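Local atomic coordinates of flagellar hook-associated protein 2 (Helicobacter pylori, PDB entry 6IWY), a protein that caps the growing tip of the bacterial flagellar filament, helping flagellin monomers polymerise there and keeping them from leaking out unassembled. Residues I209-L214 against L220-R225; K64-N69 against H130-L135; D122-F127 against L362-D367. All coordinates share one frame; numbering follows the deposited sequence.

Contact 1. Residues I209-L214 against L220-R225; sequences ISIDTL and LIINDR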
ATOM      1  N   ILE A 209      -1.577   0.050  11.330  1.00 48.07           N
ATOM      2  CA  ILE A 209      -1.416   1.468  11.066  1.00 47.06           C
ATOM      3  C   ILE A 209      -0.055   1.912  11.531  1.00 47.38           C
ATOM      4  O   ILE A 209       0.322   1.687  12.686  1.00 48.74           O
ATOM      5  CB  ILE A 209      -2.480   2.341  11.742  1.00 45.72           C
ATOM      6  CG1 ILE A 209      -3.851   2.014  11.179  1.00 47.15           C
ATOM      7  CG2 ILE A 209      -2.231   3.764  11.420  1.00 43.93           C
ATOM      8  CD1 ILE A 209      -4.978   2.908  11.764  1.00 48.59           C
ATOM      9  N   SER A 210       0.673   2.558  10.636  1.00 46.83           N
ATOM     10  CA  SER A 210       1.914   3.181  11.018  1.00 47.31           C
ATOM     11  C   SER A 210       2.091   4.510  10.313  1.00 46.16           C
ATOM     12  O   SER A 210       1.469   4.781   9.281  1.00 45.59           O
ATOM     13  CB  SER A 210       3.081   2.255  10.695  1.00 49.00           C
ATOM     14  OG  SER A 210       3.028   1.902   9.337  1.00 50.45           O
ATOM     15  N   ILE A 211       2.964   5.319  10.898  1.00 46.15           N
ATOM     16  CA  ILE A 211       3.360   6.604  10.377  1.00 45.69           C
ATOM     17  C   ILE A 211       4.885   6.662  10.390  1.00 47.74           C
ATOM     18  O   ILE A 211       5.488   6.870  11.428  1.00 49.06           O
ATOM     19  CB  ILE A 211       2.809   7.705  11.269  1.00 44.83           C
ATOM     20  CG1 ILE A 211       1.283   7.714  11.218  1.00 43.28           C
ATOM     21  CG2 ILE A 211       3.298   9.056  10.823  1.00 46.69           C
ATOM     22  CD1 ILE A 211       0.673   7.788  12.536  1.00 44.99           C
ATOM     23  N   ASP A 212       5.495   6.470   9.233  1.00 49.04           N
ATOM     24  CA  ASP A 212       6.949   6.504   9.074  1.00 52.00           C
ATOM     25  C   ASP A 212       7.435   7.870   8.578  1.00 52.66           C
ATOM     26  O   ASP A 212       6.700   8.600   7.927  1.00 51.33           O
ATOM     27  CB  ASP A 212       7.406   5.466   8.028  1.00 53.53           C
ATOM     28  CG  ASP A 212       7.201   4.016   8.466  1.00 54.56           C
ATOM     29  OD1 ASP A 212       7.068   3.751   9.672  1.00 56.08           O
ATOM     30  OD2 ASP A 212       7.184   3.131   7.573  1.00 57.80           O
ATOM     31  N   THR A 213       8.694   8.183   8.869  1.00 54.85           N
ATOM     32  CA  THR A 213       9.373   9.295   8.223  1.00 56.65           C
ATOM     33  C   THR A 213      10.223   8.774   7.064  1.00 58.57           C
ATOM     34  O   THR A 213      10.729   7.655   7.088  1.00 58.90           O
ATOM     35  CB  THR A 213      10.268  10.067   9.186  1.00 58.76           C
ATOM     36  OG1 THR A 213      11.488   9.349   9.380  1.00 62.42           O
ATOM     37  CG2 THR A 213       9.568  10.259  10.526  1.00 57.53           C
ATOM     38  N   LEU A 214      10.399   9.628   6.067  1.00 59.74           N
ATOM     39  CA  LEU A 214      11.020   9.236   4.815  1.00 61.96           C
ATOM     40  C   LEU A 214      11.704  10.449   4.161  1.00 64.11           C
ATOM     41  O   LEU A 214      11.598  11.564   4.662  1.00 64.04           O
ATOM     42  CB  LEU A 214       9.939   8.569   3.962  1.00 60.02           C
ATOM     43  CG  LEU A 214       9.681   8.830   2.486  1.00 62.72           C
ATOM     44  CD1 LEU A 214      10.653   8.114   1.504  1.00 66.36           C
ATOM     45  CD2 LEU A 214       8.244   8.357   2.277  1.00 61.62           C
ATOM     46  N   LEU A 220       6.491  12.428   5.752  1.00 47.01           N
ATOM     47  CA  LEU A 220       5.788  11.512   6.588  1.00 44.75           C
ATOM     48  C   LEU A 220       4.937  10.696   5.661  1.00 43.48           C
ATOM     49  O   LEU A 220       4.501  11.186   4.616  1.00 43.94           O
ATOM     50  CB  LEU A 220       4.865  12.269   7.553  1.00 43.49           C
ATOM     51  CG  LEU A 220       5.220  12.235   9.034  1.00 44.00           C
ATOM     52  CD1 LEU A 220       6.575  12.860   9.284  1.00 48.05           C
ATOM     53  CD2 LEU A 220       4.152  12.956   9.841  1.00 43.69           C
ATOM     54  N   ILE A 221       4.676   9.457   6.041  1.00 42.56           N
ATOM     55  CA  ILE A 221       3.766   8.616   5.286  1.00 41.71           C
ATOM     56  C   ILE A 221       2.887   7.844   6.258  1.00 40.35           C
ATOM     57  O   ILE A 221       3.382   7.134   7.126  1.00 41.49           O
ATOM     58  CB  ILE A 221       4.552   7.683   4.318  1.00 43.43           C
ATOM     59  CG1 ILE A 221       3.575   6.898   3.427  1.00 43.22           C
ATOM     60  CG2 ILE A 221       5.424   6.751   5.099  1.00 43.44           C
ATOM     61  CD1 ILE A 221       4.137   6.428   2.139  1.00 41.91           C
ATOM     62  N   ILE A 222       1.582   8.038   6.174  1.00 39.21           N
ATOM     63  CA  ILE A 222       0.628   7.231   6.961  1.00 37.96           C
ATOM     64  C   ILE A 222       0.331   6.030   6.059  1.00 38.70           C
ATOM     65  O   ILE A 222       0.091   6.202   4.870  1.00 39.71           O
ATOM     66  CB  ILE A 222      -0.671   8.036   7.285  1.00 36.62           C
ATOM     67  CG1 ILE A 222      -0.304   9.435   7.803  1.00 37.56           C
ATOM     68  CG2 ILE A 222      -1.534   7.328   8.352  1.00 34.73           C
ATOM     69  CD1 ILE A 222      -1.492  10.422   7.987  1.00 37.32           C
ATOM     70  N   ASN A 223       0.433   4.821   6.585  1.00 39.36           N
ATOM     71  CA  ASN A 223       0.100   3.612   5.820  1.00 40.25           C
ATOM     72  C   ASN A 223      -0.835   2.790   6.650  1.00 39.77           C
ATOM     73  O   ASN A 223      -0.654   2.692   7.871  1.00 39.43           O
ATOM     74  CB  ASN A 223       1.341   2.787   5.468  1.00 42.33           C
ATOM     75  CG  ASN A 223       1.004   1.398   4.881  1.00 44.24           C
ATOM     76  OD1 ASN A 223       1.543   0.406   5.329  1.00 48.29           O
ATOM     77  ND2 ASN A 223       0.128   1.335   3.886  1.00 44.97           N
ATOM     78  N   ASP A 224      -1.868   2.271   5.982  1.00 40.17           N
ATOM     79  CA  ASP A 224      -2.801   1.305   6.546  1.00 40.35           C
ATOM     80  C   ASP A 224      -2.767   0.031   5.693  1.00 41.46           C
ATOM     81  O   ASP A 224      -3.218   0.042   4.550  1.00 41.84           O
ATOM     82  CB  ASP A 224      -4.208   1.879   6.556  1.00 39.69           C
ATOM     83  CG  ASP A 224      -5.234   0.917   7.184  1.00 43.10           C
ATOM     84  OD1 ASP A 224      -4.845  -0.083   7.862  1.00 41.90           O
ATOM     85  OD2 ASP A 224      -6.454   1.174   7.001  1.00 47.55           O
ATOM     86  N   ARG A 225      -2.226  -1.050   6.244  1.00 41.88           N
ATOM     87  CA  ARG A 225      -2.104  -2.271   5.505  1.00 44.01           C
ATOM     88  C   ARG A 225      -3.444  -2.896   5.222  1.00 44.22           C
ATOM     89  O   ARG A 225      -3.549  -3.677   4.275  1.00 45.80           O
ATOM     90  CB  ARG A 225      -1.289  -3.296   6.243  1.00 46.61           C
ATOM     91  CG  ARG A 225       0.137  -2.954   6.566  1.00 51.46           C
ATOM     92  CD  ARG A 225       0.765  -4.079   7.499  1.00 58.74           C
ATOM     93  NE  ARG A 225       1.971  -3.544   8.149  1.00 63.44           N
ATOM     94  CZ  ARG A 225       3.213  -3.611   7.649  1.00 68.32           C
ATOM     95  NH1 ARG A 225       3.468  -4.247   6.493  1.00 69.43           N
ATOM     96  NH2 ARG A 225       4.220  -3.034   8.319  1.00 70.16           N
TER
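I211 and I222 sit across from each other near the middle of an antiparallel beta hairpin, as a non-hydrogen-bonded pair with CA atoms 4.4 Å apart. The hydrogen-bonded pairs alternate with these. S210 and N223 exchange two nearly straight backbone bonds, the shorter from N223 N to S210 O at 2.9 Å. D212 and I221 repeat the exchange two residues along, though D212 N reaches I221 O with a more bent N-H...O angle of 144°.

I221 is the side chain to follow. I221 CB lies 4.3 Å from L214 CD2, which closes over it from the end of the partner strand. I221 CG2 lies 3.8 Å from D212 CB and also rests on the D212 carbonyl oxygen. With CG1 placed anti to the backbone N (chi1 -174°), the longer branch runs away from strand 209-214: CG1 passes the CB of H130, and CD1 ends against the aromatic rings of Y66 and Y126. One branch thus packs on the partner strand; the other runs over H130, on the next strand of the same sheet, to two rings of the adjoining sheet.

The opposite face is mainly apolar. I211 lies alongside I222, with I211 CG1 4.0 Å from I222 CG2. Its other branch crosses L220, and I211 CG2 is 4.1 Å from L220 CD2. Helix 179-196 covers I211, T213 and L220 here.

The I221 face also carries polar groups with their own partners. The D212 carboxylate takes a salt bridge from R124 and a hydrogen bond from Y126, which would probably hold it ionised, and N223 ND2, the side-chain nitrogen, bonds the carbonyls of F127 and S129. Backbone bonds therefore set the register, while polar side chains tie the hairpin to its surroundings.

Contact 2. Residues K64-N69 against H130-L135; sequences KFYTQN and HLQSTL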
ATOM      1  N   LYS A  64      -2.860  -4.576  -3.653  1.00 49.50           N
ATOM      2  CA  LYS A  64      -2.481  -3.170  -3.726  1.00 49.90           C
ATOM      3  C   LYS A  64      -1.205  -2.925  -2.939  1.00 48.63           C
ATOM      4  O   LYS A  64      -1.140  -3.232  -1.738  1.00 47.91           O
ATOM      5  CB  LYS A  64      -3.577  -2.315  -3.085  1.00 50.34           C
ATOM      6  CG  LYS A  64      -4.668  -1.854  -4.036  1.00 54.29           C
ATOM      7  CD  LYS A  64      -5.851  -1.164  -3.298  1.00 55.99           C
ATOM      8  CE  LYS A  64      -5.453   0.163  -2.613  1.00 57.09           C
ATOM      9  NZ  LYS A  64      -6.615   1.130  -2.407  1.00 58.88           N
ATOM     10  N   PHE A  65      -0.205  -2.328  -3.566  1.00 48.48           N
ATOM     11  CA  PHE A  65       0.916  -1.795  -2.786  1.00 47.41           C
ATOM     12  C   PHE A  65       1.542  -0.644  -3.508  1.00 47.97           C
ATOM     13  O   PHE A  65       1.250  -0.434  -4.681  1.00 50.31           O
ATOM     14  CB  PHE A  65       1.951  -2.878  -2.480  1.00 46.73           C
ATOM     15  CG  PHE A  65       2.439  -3.586  -3.689  1.00 47.99           C
ATOM     16  CD1 PHE A  65       3.459  -3.048  -4.456  1.00 50.82           C
ATOM     17  CD2 PHE A  65       1.850  -4.760  -4.088  1.00 49.71           C
ATOM     18  CE1 PHE A  65       3.901  -3.679  -5.597  1.00 53.36           C
ATOM     19  CE2 PHE A  65       2.279  -5.408  -5.242  1.00 53.18           C
ATOM     20  CZ  PHE A  65       3.311  -4.861  -6.002  1.00 54.06           C
ATOM     21  N   TYR A  66       2.424   0.063  -2.810  1.00 46.98           N
ATOM     22  CA  TYR A  66       3.016   1.326  -3.267  1.00 48.44           C
ATOM     23  C   TYR A  66       4.510   1.367  -2.981  1.00 49.06           C
ATOM     24  O   TYR A  66       4.940   1.163  -1.850  1.00 48.82           O
ATOM     25  CB  TYR A  66       2.360   2.491  -2.566  1.00 47.82           C
ATOM     26  CG  TYR A  66       3.045   3.822  -2.709  1.00 49.21           C
ATOM     27  CD1 TYR A  66       2.821   4.644  -3.844  1.00 52.63           C
ATOM     28  CD2 TYR A  66       3.853   4.328  -1.693  1.00 47.10           C
ATOM     29  CE1 TYR A  66       3.426   5.927  -3.960  1.00 52.15           C
ATOM     30  CE2 TYR A  66       4.460   5.603  -1.800  1.00 48.20           C
ATOM     31  CZ  TYR A  66       4.242   6.392  -2.931  1.00 51.38           C
ATOM     32  OH  TYR A  66       4.839   7.634  -3.039  1.00 52.42           O
ATOM     33  N   THR A  67       5.294   1.657  -4.011  1.00 50.96           N
ATOM     34  CA  THR A  67       6.722   1.783  -3.881  1.00 50.96           C
ATOM     35  C   THR A  67       7.251   2.543  -5.084  1.00 53.55           C
ATOM     36  O   THR A  67       6.544   2.682  -6.098  1.00 54.24           O
ATOM     37  CB  THR A  67       7.352   0.407  -3.747  1.00 49.85           C
ATOM     38  OG1 THR A  67       8.645   0.545  -3.157  1.00 51.47           O
ATOM     39  CG2 THR A  67       7.458  -0.328  -5.090  1.00 49.56           C
ATOM     40  N   GLN A  68       8.473   3.052  -4.974  1.00 54.93           N
ATOM     41  CA  GLN A  68       9.070   3.875  -6.045  1.00 58.01           C
ATOM     42  C   GLN A  68       8.078   4.918  -6.541  1.00 59.65           C
ATOM     43  O   GLN A  68       7.971   5.179  -7.731  1.00 62.36           O
ATOM     44  CB  GLN A  68       9.533   2.990  -7.223  1.00 59.23           C
ATOM     45  N   ASN A  69       7.334   5.502  -5.619  1.00 59.29           N
ATOM     46  CA  ASN A  69       6.340   6.504  -5.937  1.00 60.91           C
ATOM     47  C   ASN A  69       5.282   6.047  -6.913  1.00 61.07           C
ATOM     48  O   ASN A  69       4.728   6.857  -7.649  1.00 64.03           O
ATOM     49  CB  ASN A  69       7.020   7.767  -6.468  1.00 64.56           C
ATOM     50  CG  ASN A  69       7.648   8.584  -5.371  1.00 66.34           C
ATOM     51  OD1 ASN A  69       7.170   9.698  -5.069  1.00 72.60           O
ATOM     52  ND2 ASN A  69       8.706   8.050  -4.749  1.00 63.42           N
ATOM     53  N   HIS A 130      -2.189   4.710   1.693  1.00 40.39           N
ATOM     54  CA  HIS A 130      -1.202   5.593   2.278  1.00 39.46           C
ATOM     55  C   HIS A 130      -1.481   7.052   1.883  1.00 40.02           C
ATOM     56  O   HIS A 130      -2.024   7.289   0.828  1.00 40.53           O
ATOM     57  CB  HIS A 130       0.173   5.193   1.790  1.00 40.26           C
ATOM     58  CG  HIS A 130       0.376   5.459   0.336  1.00 42.27           C
ATOM     59  ND1 HIS A 130       0.764   6.698  -0.148  1.00 43.62           N
ATOM     60  CD2 HIS A 130       0.204   4.664  -0.747  1.00 42.81           C
ATOM     61  CE1 HIS A 130       0.861   6.633  -1.465  1.00 46.04           C
ATOM     62  NE2 HIS A 130       0.522   5.412  -1.853  1.00 45.79           N
ATOM     63  N   LEU A 131      -1.116   7.991   2.755  1.00 39.48           N
ATOM     64  CA  LEU A 131      -1.040   9.394   2.407  1.00 41.37           C
ATOM     65  C   LEU A 131       0.358   9.888   2.729  1.00 43.28           C
ATOM     66  O   LEU A 131       0.931   9.509   3.731  1.00 43.02           O
ATOM     67  CB  LEU A 131      -2.042  10.229   3.193  1.00 39.86           C
ATOM     68  CG  LEU A 131      -3.428  10.483   2.634  1.00 40.64           C
ATOM     69  CD1 LEU A 131      -4.167  11.450   3.577  1.00 40.15           C
ATOM     70  CD2 LEU A 131      -3.376  11.039   1.209  1.00 41.72           C
ATOM     71  N   GLN A 132       0.873  10.786   1.902  1.00 46.72           N
ATOM     72  CA  GLN A 132       2.264  11.214   1.987  1.00 49.48           C
ATOM     73  C   GLN A 132       2.374  12.726   2.040  1.00 50.76           C
ATOM     74  O   GLN A 132       1.709  13.430   1.282  1.00 51.93           O
ATOM     75  CB  GLN A 132       3.051  10.722   0.773  1.00 52.09           C
ATOM     76  CG  GLN A 132       4.525  10.656   1.049  1.00 56.02           C
ATOM     77  CD  GLN A 132       5.337  10.548  -0.216  1.00 62.73           C
ATOM     78  OE1 GLN A 132       5.704   9.434  -0.632  1.00 66.74           O
ATOM     79  NE2 GLN A 132       5.608  11.700  -0.862  1.00 64.56           N
ATOM     80  N   SER A 133       3.261  13.204   2.903  1.00 51.36           N
ATOM     81  CA  SER A 133       3.455  14.607   3.102  1.00 52.79           C
ATOM     82  C   SER A 133       4.854  14.995   2.737  1.00 56.39           C
ATOM     83  O   SER A 133       5.754  14.152   2.713  1.00 57.92           O
ATOM     84  CB  SER A 133       3.247  14.967   4.559  1.00 51.72           C
ATOM     85  OG  SER A 133       4.450  14.836   5.285  1.00 52.94           O
ATOM     86  N   THR A 134       5.017  16.299   2.499  1.00 58.52           N
ATOM     87  CA  THR A 134       6.288  16.939   2.197  1.00 61.63           C
ATOM     88  C   THR A 134       6.318  18.297   2.918  1.00 61.96           C
ATOM     89  O   THR A 134       5.694  19.255   2.452  1.00 62.42           O
ATOM     90  CB  THR A 134       6.408  17.100   0.674  1.00 64.75           C
ATOM     91  OG1 THR A 134       6.177  15.814   0.072  1.00 66.52           O
ATOM     92  CG2 THR A 134       7.795  17.665   0.217  1.00 68.48           C
ATOM     93  N   LEU A 135       6.981  18.350   4.080  1.00 61.32           N
ATOM     94  CA  LEU A 135       7.306  19.613   4.755  1.00 62.71           C
ATOM     95  C   LEU A 135       8.411  20.360   4.010  1.00 66.93           C
ATOM     96  O   LEU A 135       9.498  19.822   3.794  1.00 68.74           O
ATOM     97  CB  LEU A 135       7.816  19.387   6.178  1.00 62.27           C
ATOM     98  CG  LEU A 135       6.869  19.197   7.366  1.00 59.80           C
ATOM     99  CD1 LEU A 135       7.681  19.260   8.681  1.00 59.02           C
ATOM    100  CD2 LEU A 135       5.721  20.222   7.375  1.00 58.98           C
TER
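Y66 meets H130 and Q132 where two three-stranded antiparallel sheets adjoin: strand 61-67 is the middle strand of one, and strand 129-132 lies at the edge of the other. The imidazole lies over one face of the phenol ring. Its NE2 stands 3.0 Å above the ring plane, displaced toward the rim on the CG and CD1 side, and the two ring planes are inclined at 32°, an oblique aromatic pair with centroids 3.8 Å apart. Placing CG anti to the backbone N (chi1 168°) carries the Y66 ring from strand 61-67 over to H130 and on to the extended side chain of Q132.

One shell out, D71 on strand 70-76 accepts a hydrogen bond from H130 NE2 and also touches Y66; its carboxylate would probably favour a protonated imidazole. I221 packs beside the H130 imidazole. The Y66 backbone is bonded to Y126 and that of L131 to I222, which ties the two strands into their own sheets.

At the far end of the phenol, Y66 OH donates to Q132 OE1 at 3.1 Å, arriving from 44° out of the amide carbonyl plane.

Contact 3. Residues D122-F127 against L362-D367; sequences DNRVYF and LQKASD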
ATOM      1  N   ASP A 122      13.694   4.946  -0.764  1.00 60.94           N
ATOM      2  CA  ASP A 122      12.533   5.100  -1.660  1.00 60.98           C
ATOM      3  C   ASP A 122      11.898   3.772  -2.103  1.00 58.64           C
ATOM      4  O   ASP A 122      10.897   3.772  -2.814  1.00 58.49           O
ATOM      5  CB  ASP A 122      12.924   5.881  -2.925  1.00 64.01           C
ATOM      6  CG  ASP A 122      13.203   7.346  -2.659  1.00 68.72           C
ATOM      7  OD1 ASP A 122      13.049   7.791  -1.490  1.00 72.40           O
ATOM      8  OD2 ASP A 122      13.566   8.061  -3.630  1.00 73.97           O
ATOM      9  N   ASN A 123      12.463   2.635  -1.710  1.00 56.99           N
ATOM     10  CA  ASN A 123      11.900   1.356  -2.156  1.00 55.26           C
ATOM     11  C   ASN A 123      11.218   0.566  -1.078  1.00 51.89           C
ATOM     12  O   ASN A 123      11.062  -0.630  -1.202  1.00 50.74           O
ATOM     13  CB  ASN A 123      12.955   0.501  -2.871  1.00 56.37           C
ATOM     14  CG  ASN A 123      13.322   1.068  -4.223  1.00 59.71           C
ATOM     15  OD1 ASN A 123      12.650   0.794  -5.221  1.00 61.92           O
ATOM     16  ND2 ASN A 123      14.372   1.885  -4.260  1.00 60.88           N
ATOM     17  N   ARG A 124      10.769   1.222  -0.025  1.00 50.92           N
ATOM     18  CA  ARG A 124      10.004   0.489   0.971  1.00 48.81           C
ATOM     19  C   ARG A 124       8.719   0.120   0.260  1.00 48.28           C
ATOM     20  O   ARG A 124       8.312   0.849  -0.648  1.00 50.07           O
ATOM     21  CB  ARG A 124       9.803   1.310   2.219  1.00 48.50           C
ATOM     22  CG  ARG A 124      11.120   1.521   2.943  1.00 49.85           C
ATOM     23  CD  ARG A 124      10.966   2.326   4.198  1.00 52.30           C
ATOM     24  NE  ARG A 124      10.286   1.581   5.261  1.00 54.35           N
ATOM     25  CZ  ARG A 124       9.951   2.093   6.449  1.00 58.11           C
ATOM     26  NH1 ARG A 124      10.234   3.363   6.740  1.00 57.54           N
ATOM     27  NH2 ARG A 124       9.341   1.316   7.367  1.00 60.00           N
ATOM     28  N   VAL A 125       8.146  -1.043   0.570  1.00 46.17           N
ATOM     29  CA  VAL A 125       6.848  -1.411   0.010  1.00 45.25           C
ATOM     30  C   VAL A 125       5.733  -1.185   1.039  1.00 43.90           C
ATOM     31  O   VAL A 125       5.735  -1.753   2.102  1.00 43.22           O
ATOM     32  CB  VAL A 125       6.807  -2.845  -0.455  1.00 44.42           C
ATOM     33  CG1 VAL A 125       5.419  -3.174  -0.904  1.00 47.18           C
ATOM     34  CG2 VAL A 125       7.760  -3.095  -1.610  1.00 45.67           C
ATOM     35  N   TYR A 126       4.774  -0.343   0.718  1.00 44.34           N
ATOM     36  CA  TYR A 126       3.703  -0.056   1.643  1.00 43.82           C
ATOM     37  C   TYR A 126       2.493  -0.717   1.073  1.00 43.76           C
ATOM     38  O   TYR A 126       2.067  -0.344   0.009  1.00 45.75           O
ATOM     39  CB  TYR A 126       3.494   1.439   1.790  1.00 44.78           C
ATOM     40  CG  TYR A 126       4.630   2.085   2.513  1.00 45.46           C
ATOM     41  CD1 TYR A 126       5.635   2.749   1.829  1.00 48.62           C
ATOM     42  CD2 TYR A 126       4.725   1.992   3.876  1.00 45.66           C
ATOM     43  CE1 TYR A 126       6.707   3.324   2.515  1.00 50.38           C
ATOM     44  CE2 TYR A 126       5.771   2.548   4.561  1.00 47.82           C
ATOM     45  CZ  TYR A 126       6.762   3.212   3.879  1.00 50.17           C
ATOM     46  OH  TYR A 126       7.796   3.761   4.600  1.00 54.08           O
ATOM     47  N   PHE A 127       1.960  -1.721   1.761  1.00 42.65           N
ATOM     48  CA  PHE A 127       0.782  -2.426   1.295  1.00 41.72           C
ATOM     49  C   PHE A 127      -0.433  -1.638   1.707  1.00 41.79           C
ATOM     50  O   PHE A 127      -0.395  -0.943   2.693  1.00 40.82           O
ATOM     51  CB  PHE A 127       0.737  -3.834   1.894  1.00 40.97           C
ATOM     52  CG  PHE A 127       1.850  -4.694   1.425  1.00 40.13           C
ATOM     53  CD1 PHE A 127       2.966  -4.893   2.214  1.00 39.53           C
ATOM     54  CD2 PHE A 127       1.805  -5.263   0.169  1.00 38.92           C
ATOM     55  CE1 PHE A 127       4.007  -5.665   1.753  1.00 40.79           C
ATOM     56  CE2 PHE A 127       2.837  -6.020  -0.309  1.00 39.22           C
ATOM     57  CZ  PHE A 127       3.948  -6.221   0.475  1.00 41.00           C
ATOM     58  N   LEU A 362      10.473  -8.075   6.695  1.00 46.06           N
ATOM     59  CA  LEU A 362      11.664  -8.743   7.267  1.00 45.82           C
ATOM     60  C   LEU A 362      12.923  -7.850   7.239  1.00 46.15           C
ATOM     61  O   LEU A 362      13.814  -7.969   8.084  1.00 46.71           O
ATOM     62  CB  LEU A 362      11.935 -10.028   6.509  1.00 45.57           C
ATOM     63  CG  LEU A 362      10.947 -11.165   6.780  1.00 45.12           C
ATOM     64  CD1 LEU A 362      11.448 -12.471   6.128  1.00 44.38           C
ATOM     65  CD2 LEU A 362      10.748 -11.363   8.244  1.00 40.90           C
ATOM     66  N   GLN A 363      12.975  -6.953   6.263  1.00 45.50           N
ATOM     67  CA  GLN A 363      14.104  -6.054   6.077  1.00 45.92           C
ATOM     68  C   GLN A 363      13.638  -4.793   5.353  1.00 45.84           C
ATOM     69  O   GLN A 363      13.004  -4.886   4.313  1.00 44.46           O
ATOM     70  CB  GLN A 363      15.161  -6.735   5.225  1.00 46.51           C
ATOM     71  CG  GLN A 363      16.242  -5.825   4.840  1.00 46.72           C
ATOM     72  CD  GLN A 363      17.345  -6.524   4.149  1.00 47.13           C
ATOM     73  OE1 GLN A 363      18.072  -7.304   4.760  1.00 47.59           O
ATOM     74  NE2 GLN A 363      17.506  -6.238   2.862  1.00 47.01           N
ATOM     75  N   LYS A 364      13.961  -3.627   5.909  1.00 46.61           N
ATOM     76  CA  LYS A 364      13.511  -2.361   5.323  1.00 47.24           C
ATOM     77  C   LYS A 364      14.514  -1.814   4.348  1.00 47.65           C
ATOM     78  O   LYS A 364      15.681  -1.625   4.702  1.00 49.03           O
ATOM     79  CB  LYS A 364      13.296  -1.291   6.377  1.00 47.93           C
ATOM     80  CG  LYS A 364      12.250  -1.613   7.398  1.00 49.30           C
ATOM     81  CD  LYS A 364      12.034  -0.388   8.307  1.00 53.53           C
ATOM     82  CE  LYS A 364      11.280  -0.720   9.598  1.00 54.61           C
ATOM     83  NZ  LYS A 364      11.606   0.349  10.596  1.00 57.64           N
ATOM     84  N   ALA A 365      14.040  -1.543   3.137  1.00 46.93           N
ATOM     85  CA  ALA A 365      14.778  -0.738   2.167  1.00 47.91           C
ATOM     86  C   ALA A 365      15.344   0.444   2.892  1.00 48.56           C
ATOM     87  O   ALA A 365      14.662   1.031   3.731  1.00 48.64           O
ATOM     88  CB  ALA A 365      13.865  -0.268   1.071  1.00 47.81           C
ATOM     89  N   SER A 366      16.591   0.787   2.585  1.00 49.98           N
ATOM     90  CA  SER A 366      17.297   1.877   3.276  1.00 51.14           C
ATOM     91  C   SER A 366      18.482   2.361   2.462  1.00 52.49           C
ATOM     92  O   SER A 366      19.044   1.608   1.681  1.00 52.60           O
ATOM     93  CB  SER A 366      17.739   1.427   4.671  1.00 50.88           C
ATOM     94  OG  SER A 366      19.046   0.876   4.678  1.00 54.27           O
ATOM     95  N   ASP A 367      18.824   3.636   2.627  1.00 61.23           N
ATOM     96  CA  ASP A 367      19.959   4.254   1.943  1.00 59.23           C
ATOM     97  C   ASP A 367      21.224   3.773   2.656  1.00 57.80           C
ATOM     98  O   ASP A 367      21.168   3.372   3.790  1.00 59.85           O
ATOM     99  CB  ASP A 367      19.885   5.808   1.996  1.00 62.88           C
ATOM    100  CG  ASP A 367      18.703   6.422   1.187  1.00 66.04           C
ATOM    101  OD1 ASP A 367      18.298   5.885   0.143  1.00 65.40           O
ATOM    102  OD2 ASP A 367      18.186   7.504   1.584  1.00 73.56           O
TER
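R124 and A365 bring their backbones within 5.1 Å, CA to CA, yet no hydrogen bond joins the two segments: this is a loop laid against a loop. Segment 362-367 links strand 359-361 to strand 368-371, which belong to different four-stranded antiparallel sheets. It begins at a classic beta bulge, where L362 and Q363 both face I42.

The methyl group of A365 points at the incoming chain. A365 CB rests 3.5 Å from N123 C and 3.8 Å from R124 CG, so it nestles against the peptide joining N123 to R124. A365 N is hydrogen-bonded to D41 OD2, a further tie between this loop and the chain leading into strand 42-49.

Beyond CG, the R124 side chain bends at chi3 (71°) and its guanidinium comes to lie beside K364, the two chains running the same way. A lysine methylene lies over one face of the guanidinium, near the NH2 corner: K364 CD is 3.7 Å from R124 CZ and 3.3 Å from R124 NH2. Over the opposite face Y126 OH stands 3.1 Å above the plane, also displaced toward the rim. The planar group thus has a methylene on one side and a tyrosine hydroxyl on the other, while its NH2 makes a salt bridge to D212.

That carboxylate probably offsets the approach of two positive groups here. K364 itself is exposed, and its extended chain carries the ammonium past the guanidinium, leaving K364 NZ 4.1 Å from R124 NH2.

How the contacts relate
The three contacts cluster close to the centre of the folded chain, with centres about 9 Å (contacts 1 and 2) and about 12 Å (contact 3 to either of the others) apart. Neighbouring strands 219-224 and 129-132 join contact 1 to contact 2; strands 61-67 and 126-127, neighbours in another sheet, join contact 2 to contact 3. In sequence, contact 2 closes before hairpin 209-224 opens; that hairpin is nested within the loop closed by contact 3, whose segments alternate with those of contact 2. Distant chain parts are thus brought together at one junction between sheets. This chain is a central piece of the longer cap protein, lacking both ends, so capping belongs to the whole molecule.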